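PDB 5O95: ribosomal RNA small subunit methyltransferase E, which probably methylates the N3 position of a single uridine in 16S rRNA of the small ribosomal subunit, with S-adenosyl-L-methionine as methyl donor. Local coordinates for residues B[171-176]-B[193-198]. Sequence-based numbering, arbitrary orientation. Where two conformers were deposited one is given.
Sequences KLILHP and ALIIGP
Leu172 N donates to Ala193 O at 2.8 Å, nearly straight at the hydrogen (168°). Strands 171-174 and 193-196 run parallel in the six-stranded sheet of the SPOUT methyltransferase domain, flanked by strands 216-218 and 82-88. Ile195 N to Leu172 O (2.9 Å) and Leu174 N to Ile195 O (3.0 Å) complete the ladder; Leu194 CA, 3.3 Å from Leu172 O, adds a weak CA-H...O contact.

Beta-branched Ile173 and Ile195 fill the face where helix 159-165 packs on Ile195. They meet over the strand gap, Ile173 CG1 lying 3.9 Å from Ile195 CB. In Ile173, CG1 is anti to the backbone N (chi1 180°) and the chain stays extended at chi2 (165°), bringing CD1 across to touch Ile195 CG2. On this face small Ala193 lies beside the aliphatic start of Lys171, whose NZ reaches the carbonyl of His213. Leu172 and Leu194 share the other face, Leu194 CD1 resting against Leu172 CB; Leu194, with Leu174 and Ile196 farther along, packs on helix 227-242.

Beyond the last ladder bond the strands part. Leu174 and Gly197 both belong to the S-adenosyl-L-methionine site, so this splayed end helps form the cofactor pocket. There Leu174 and Ile196 run abreast in the same direction, and in this conformer of Leu174 their CD1 methyls meet at 3.5 Å. Gly197 suits the turn into the proline, having no CB to collide with Pro198 CD. Where direct pairing has stopped, a water satisfies both backbones, donating to Leu174 O (2.7 Å) and accepting from Gly197 N (2.8 Å).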
ATOM      1  N   LYS B 171     -15.505  15.888   4.907  1.00 23.90           N
ATOM      2  CA  LYS B 171     -14.185  16.460   4.679  1.00 21.18           C
ATOM      3  C   LYS B 171     -13.275  16.048   5.826  1.00 19.97           C
ATOM      4  O   LYS B 171     -13.548  16.370   6.986  1.00 19.23           O
ATOM      5  CB  LYS B 171     -14.272  17.981   4.538  1.00 20.12           C
ATOM      6  CG  LYS B 171     -15.095  18.409   3.324  1.00 21.33           C
ATOM      7  CD  LYS B 171     -15.148  19.917   3.124  1.00 35.27           C
ATOM      8  CE  LYS B 171     -16.082  20.584   4.116  1.00 37.23           C
ATOM      9  NZ  LYS B 171     -16.476  21.967   3.664  1.00 33.39           N
ATOM     10  N   LEU B 172     -12.228  15.297   5.499  1.00 19.06           N
ATOM     11  CA  LEU B 172     -11.353  14.714   6.500  1.00 20.06           C
ATOM     12  C   LEU B 172      -9.909  15.114   6.244  1.00 17.70           C
ATOM     13  O   LEU B 172      -9.490  15.340   5.108  1.00 20.34           O
ATOM     14  CB  LEU B 172     -11.448  13.195   6.475  1.00 19.10           C
ATOM     15  CG  LEU B 172     -12.844  12.642   6.701  1.00 20.69           C
ATOM     16  CD1 LEU B 172     -12.809  11.130   6.456  1.00 25.26           C
ATOM     17  CD2 LEU B 172     -13.329  12.939   8.100  1.00 20.09           C
ATOM     18  N   ILE B 173      -9.139  15.192   7.323  1.00 18.35           N
ATOM     19  CA  ILE B 173      -7.713  15.453   7.219  1.00 17.23           C
ATOM     20  C   ILE B 173      -7.000  14.488   8.155  1.00 21.06           C
ATOM     21  O   ILE B 173      -7.418  14.307   9.301  1.00 20.82           O
ATOM     22  CB  ILE B 173      -7.391  16.930   7.534  1.00 21.79           C
ATOM     23  CG1 ILE B 173      -5.889  17.211   7.433  1.00 21.89           C
ATOM     24  CG2 ILE B 173      -7.995  17.347   8.871  1.00 21.05           C
ATOM     25  CD1 ILE B 173      -5.588  18.699   7.386  1.00 20.14           C
ATOM     26  N   LEU B 174      -5.950  13.841   7.655  0.52 18.42           N
ATOM     27  CA  LEU B 174      -5.124  12.974   8.494  0.52 17.39           C
ATOM     28  C   LEU B 174      -4.259  13.845   9.389  0.52 22.86           C
ATOM     29  O   LEU B 174      -3.241  14.388   8.957  0.52 23.59           O
ATOM     30  CB  LEU B 174      -4.264  12.051   7.641  0.52 17.70           C
ATOM     31  CG  LEU B 174      -4.934  10.769   7.157  0.52 29.18           C
ATOM     32  CD1 LEU B 174      -3.935   9.934   6.394  0.52 21.29           C
ATOM     33  CD2 LEU B 174      -5.470   9.996   8.353  0.52 45.13           C
ATOM     34  N   HIS B 175      -4.666  13.977  10.652  1.00 22.59           N
ATOM     35  CA  HIS B 175      -3.929  14.788  11.611  1.00 22.48           C
ATOM     36  C   HIS B 175      -4.288  14.313  13.007  1.00 22.30           C
ATOM     37  O   HIS B 175      -5.467  14.059  13.278  1.00 24.91           O
ATOM     38  CB  HIS B 175      -4.270  16.275  11.457  1.00 23.66           C
ATOM     39  CG  HIS B 175      -3.362  17.181  12.230  1.00 24.23           C
ATOM     40  ND1 HIS B 175      -3.792  17.919  13.312  1.00 32.83           N
ATOM     41  CD2 HIS B 175      -2.042  17.449  12.093  1.00 29.06           C
ATOM     42  CE1 HIS B 175      -2.778  18.608  13.805  1.00 35.28           C
ATOM     43  NE2 HIS B 175      -1.703  18.342  13.082  1.00 33.58           N
ATOM     44  N   PRO B 176      -3.323  14.216  13.914  1.00 23.88           N
ATOM     45  CA  PRO B 176      -3.576  13.549  15.199  1.00 31.48           C
ATOM     46  C   PRO B 176      -4.387  14.375  16.186  1.00 25.56           C
ATOM     47  O   PRO B 176      -5.177  13.807  16.951  1.00 28.14           O
ATOM     48  CB  PRO B 176      -2.164  13.272  15.735  1.00 34.68           C
ATOM     49  CG  PRO B 176      -1.252  13.400  14.560  1.00 46.45           C
ATOM     50  CD  PRO B 176      -1.886  14.425  13.670  1.00 29.95           C
ATOM     51  N   ALA B 193     -13.724  14.307   0.824  1.00 22.06           N
ATOM     52  CA  ALA B 193     -12.429  14.919   0.552  1.00 18.85           C
ATOM     53  C   ALA B 193     -11.494  14.498   1.672  1.00 21.61           C
ATOM     54  O   ALA B 193     -11.881  14.524   2.843  1.00 22.21           O
ATOM     55  CB  ALA B 193     -12.529  16.445   0.491  1.00 22.43           C
ATOM     56  N   LEU B 194     -10.304  14.041   1.306  1.00 18.84           N
ATOM     57  CA  LEU B 194      -9.317  13.575   2.274  1.00 17.64           C
ATOM     58  C   LEU B 194      -7.998  14.267   1.996  1.00 19.88           C
ATOM     59  O   LEU B 194      -7.441  14.125   0.902  1.00 19.02           O
ATOM     60  CB  LEU B 194      -9.120  12.063   2.139  1.00 21.00           C
ATOM     61  CG  LEU B 194      -7.997  11.430   2.948  1.00 26.74           C
ATOM     62  CD1 LEU B 194      -8.316  11.510   4.429  1.00 27.90           C
ATOM     63  CD2 LEU B 194      -7.803   9.989   2.475  1.00 27.68           C
ATOM     64  N   ILE B 195      -7.487  14.978   2.998  1.00 17.02           N
ATOM     65  CA  ILE B 195      -6.188  15.638   2.933  1.00 18.81           C
ATOM     66  C   ILE B 195      -5.164  14.757   3.634  1.00 22.03           C
ATOM     67  O   ILE B 195      -5.309  14.451   4.823  1.00 20.04           O
ATOM     68  CB  ILE B 195      -6.234  17.019   3.601  1.00 20.92           C
ATOM     69  CG1 ILE B 195      -7.188  17.942   2.842  1.00 22.96           C
ATOM     70  CG2 ILE B 195      -4.831  17.633   3.618  1.00 19.21           C
ATOM     71  CD1 ILE B 195      -7.343  19.298   3.463  1.00 23.11           C
ATOM     72  N   ILE B 196      -4.125  14.361   2.906  1.00 17.42           N
ATOM     73  CA  ILE B 196      -2.948  13.717   3.485  1.00 19.06           C
ATOM     74  C   ILE B 196      -1.803  14.699   3.351  1.00 21.85           C
ATOM     75  O   ILE B 196      -1.436  15.078   2.231  1.00 19.06           O
ATOM     76  CB  ILE B 196      -2.614  12.422   2.746  1.00 20.16           C
ATOM     77  CG1 ILE B 196      -3.876  11.566   2.690  1.00 25.75           C
ATOM     78  CG2 ILE B 196      -1.413  11.724   3.388  1.00 20.60           C
ATOM     79  CD1 ILE B 196      -3.654  10.158   2.935  1.00 29.44           C
ATOM     80  N   GLY B 197      -1.249  15.125   4.489  1.00 20.58           N
ATOM     81  CA  GLY B 197      -0.152  16.058   4.490  1.00 22.36           C
ATOM     82  C   GLY B 197       1.198  15.386   4.363  1.00 20.22           C
ATOM     83  O   GLY B 197       1.315  14.167   4.221  1.00 21.51           O
ATOM     84  N   PRO B 198       2.253  16.194   4.408  1.00 22.56           N
ATOM     85  CA  PRO B 198       3.610  15.651   4.350  1.00 21.76           C
ATOM     86  C   PRO B 198       3.976  15.018   5.680  1.00 23.10           C
ATOM     87  O   PRO B 198       3.285  15.163   6.691  1.00 24.22           O
ATOM     88  CB  PRO B 198       4.470  16.895   4.098  1.00 23.51           C
ATOM     89  CG  PRO B 198       3.704  18.003   4.815  1.00 24.78           C
ATOM     90  CD  PRO B 198       2.231  17.651   4.624  1.00 25.83           C
TER
HETATM   91  O   HOH W   1      -1.364  13.949   7.033  1.00 23.03           O